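Glutathione S-transferase (PDB 4E8H) probably transfers glutathione to electrophilic substrates, as a homodimeric silkworm glutathione S-transferase that binds glutathione at a thioredoxin-like domain. Local coordinates at residues B[7-12]-B[30-35]. Residues are numbered along the deposited sequence; the frame is centred on the assembly and turned at random.
Sequences IKLYYL and LDLHLI
One face of the Tyr-10 ring carries the end of Ile-35: CD1 stands 4.0 Å from the ring centroid, 25° off the normal, a CH-pi contact displaced toward the hydroxyl-bearing rim, since its closest ring atom is CZ. Leu-34 CG lies over one face of the Tyr-11 ring, and Leu-34 CB comes to 3.5 Å from Tyr-11 CE2, while the carbonyl of Ile-35 lies at the ring edge. A Tyr-11 chi1 of 90° sets CG between the backbone N and the carbonyl carbon, swinging the ring over Leu-34 and against helix 16-27, where it touches Cys-18 and Met-22. Replacing this tyrosine by an alanine would probably uncover Leu-34 and open a gap beside the helix. These strands, 7-11 and 32-36, form the parallel pair of the beta-alpha-beta unit that begins the thioredoxin-like fold, with helix 16-27 as the connection. Four backbone bonds set the register: His-33 N to Ile-7 O (2.8 Å), Leu-9 N to His-33 O (3.1 Å), Ile-35 N to Leu-9 O (2.9 Å) and Tyr-11 N to Ile-35 O. On the helix-covered face, Leu-9 CD2 meets Leu-32 CD1 at 3.9 Å, and Leu-9 also touches Val-21. Beyond the last direct bond at the Ile-7 end, one water accepts from Ile-7 N and donates to Asp-31 O at 2.6 Å.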
loop_
_atom_site.group_PDB
_atom_site.type_symbol
_atom_site.label_atom_id
_atom_site.label_comp_id
_atom_site.label_asym_id
_atom_site.label_seq_id
_atom_site.Cartn_x
_atom_site.Cartn_y
_atom_site.Cartn_z
ATOM N N ILE B 7 15.436 -18.781 -0.021
ATOM C CA ILE B 7 14.415 -18.054 0.719
ATOM C C ILE B 7 13.162 -18.920 0.807
ATOM O O ILE B 7 12.800 -19.602 -0.155
ATOM C CB ILE B 7 14.105 -16.689 0.054
ATOM C CG1 ILE B 7 15.348 -15.790 0.085
ATOM C CG2 ILE B 7 12.932 -16.005 0.740
ATOM C CD1 ILE B 7 15.271 -14.564 -0.817
ATOM N N LYS B 8 12.525 -18.909 1.973
ATOM C CA LYS B 8 11.301 -19.671 2.184
ATOM C C LYS B 8 10.080 -18.788 1.978
ATOM O O LYS B 8 10.076 -17.617 2.366
ATOM C CB LYS B 8 11.284 -20.299 3.581
ATOM C CG LYS B 8 12.255 -21.463 3.742
ATOM C CD LYS B 8 12.309 -21.974 5.175
ATOM C CE LYS B 8 13.470 -22.946 5.354
ATOM N NZ LYS B 8 13.591 -23.432 6.757
ATOM N N LEU B 9 9.052 -19.351 1.352
ATOM C CA LEU B 9 7.789 -18.647 1.180
ATOM C C LEU B 9 6.622 -19.510 1.634
ATOM O O LEU B 9 6.365 -20.573 1.064
ATOM C CB LEU B 9 7.591 -18.201 -0.276
ATOM C CG LEU B 9 6.455 -17.194 -0.498
ATOM C CD1 LEU B 9 6.876 -15.789 -0.070
ATOM C CD2 LEU B 9 5.990 -17.199 -1.948
ATOM N N TYR B 10 5.930 -19.050 2.671
ATOM C CA TYR B 10 4.694 -19.682 3.122
ATOM C C TYR B 10 3.572 -19.156 2.233
ATOM O O TYR B 10 3.368 -17.946 2.138
ATOM C CB TYR B 10 4.449 -19.393 4.608
ATOM C CG TYR B 10 5.527 -19.977 5.500
ATOM C CD1 TYR B 10 5.367 -21.228 6.096
ATOM C CD2 TYR B 10 6.722 -19.289 5.724
ATOM C CE1 TYR B 10 6.362 -21.772 6.904
ATOM C CE2 TYR B 10 7.723 -19.826 6.526
ATOM C CZ TYR B 10 7.536 -21.065 7.113
ATOM O OH TYR B 10 8.527 -21.593 7.909
ATOM N N TYR B 11 2.865 -20.065 1.564
ATOM C CA TYR B 11 2.010 -19.691 0.436
ATOM C C TYR B 11 0.880 -20.691 0.165
ATOM O O TYR B 11 0.796 -21.742 0.806
ATOM C CB TYR B 11 2.880 -19.577 -0.829
ATOM C CG TYR B 11 3.000 -20.881 -1.603
ATOM C CD1 TYR B 11 2.599 -20.960 -2.937
ATOM C CD2 TYR B 11 3.482 -22.043 -0.991
ATOM C CE1 TYR B 11 2.689 -22.160 -3.648
ATOM C CE2 TYR B 11 3.568 -23.247 -1.689
ATOM C CZ TYR B 11 3.175 -23.297 -3.018
ATOM O OH TYR B 11 3.268 -24.483 -3.714
ATOM N N LEU B 12 0.021 -20.343 -0.792
ATOM C CA LEU B 12 -0.855 -21.297 -1.475
ATOM C C LEU B 12 -0.881 -20.930 -2.958
ATOM O O LEU B 12 -0.908 -19.742 -3.290
ATOM C CB LEU B 12 -2.275 -21.263 -0.905
ATOM C CG LEU B 12 -2.536 -21.872 0.475
ATOM C CD1 LEU B 12 -3.948 -21.536 0.934
ATOM C CD2 LEU B 12 -2.307 -23.385 0.483
ATOM N N LEU B 30 15.765 -16.096 -8.271
ATOM C CA LEU B 30 15.916 -16.613 -6.916
ATOM C C LEU B 30 15.024 -17.836 -6.770
ATOM O O LEU B 30 13.832 -17.771 -7.083
ATOM C CB LEU B 30 15.503 -15.552 -5.886
ATOM C CG LEU B 30 16.205 -14.190 -5.879
ATOM C CD1 LEU B 30 15.395 -13.164 -5.096
ATOM C CD2 LEU B 30 17.614 -14.299 -5.313
ATOM N N ASP B 31 15.586 -18.952 -6.314
ATOM C CA ASP B 31 14.750 -20.108 -6.014
ATOM C C ASP B 31 14.100 -19.919 -4.659
ATOM O O ASP B 31 14.762 -19.566 -3.678
ATOM C CB ASP B 31 15.523 -21.430 -6.052
ATOM C CG ASP B 31 14.600 -22.650 -5.951
ATOM O OD1 ASP B 31 14.986 -23.656 -5.323
ATOM O OD2 ASP B 31 13.476 -22.603 -6.493
ATOM N N LEU B 32 12.793 -20.133 -4.622
ATOM C CA LEU B 32 12.064 -20.108 -3.375
ATOM C C LEU B 32 11.789 -21.535 -2.961
ATOM O O LEU B 32 11.410 -22.371 -3.789
ATOM C CB LEU B 32 10.748 -19.338 -3.517
ATOM C CG LEU B 32 10.779 -17.846 -3.868
ATOM C CD1 LEU B 32 9.361 -17.298 -3.937
ATOM C CD2 LEU B 32 11.615 -17.035 -2.880
ATOM N N HIS B 33 12.008 -21.819 -1.685
ATOM C CA HIS B 33 11.531 -23.059 -1.110
ATOM C C HIS B 33 10.121 -22.814 -0.596
ATOM O O HIS B 33 9.909 -22.170 0.438
ATOM C CB HIS B 33 12.502 -23.591 -0.053
ATOM C CG HIS B 33 13.697 -24.277 -0.643
ATOM N ND1 HIS B 33 14.522 -25.110 0.084
ATOM C CD2 HIS B 33 14.186 -24.276 -1.907
ATOM C CE1 HIS B 33 15.479 -25.573 -0.702
ATOM N NE2 HIS B 33 15.296 -25.084 -1.915
ATOM N N LEU B 34 9.165 -23.306 -1.377
ATOM C CA LEU B 34 7.750 -23.060 -1.157
ATOM C C LEU B 34 7.212 -24.002 -0.091
ATOM O O LEU B 34 7.452 -25.212 -0.139
ATOM C CB LEU B 34 6.974 -23.233 -2.467
ATOM C CG LEU B 34 7.423 -22.413 -3.685
ATOM C CD1 LEU B 34 6.839 -22.986 -4.970
ATOM C CD2 LEU B 34 7.063 -20.935 -3.537
ATOM N N ILE B 35 6.499 -23.436 0.876
ATOM C CA ILE B 35 5.899 -24.217 1.951
ATOM C C ILE B 35 4.391 -24.005 1.952
ATOM O O ILE B 35 3.902 -22.932 2.321
ATOM C CB ILE B 35 6.499 -23.864 3.339
ATOM C CG1 ILE B 35 8.030 -23.967 3.309
ATOM C CG2 ILE B 35 5.909 -24.768 4.430
ATOM C CD1 ILE B 35 8.734 -23.229 4.438
HETATM O O HOH W 1 16.483 -17.870 -2.662
#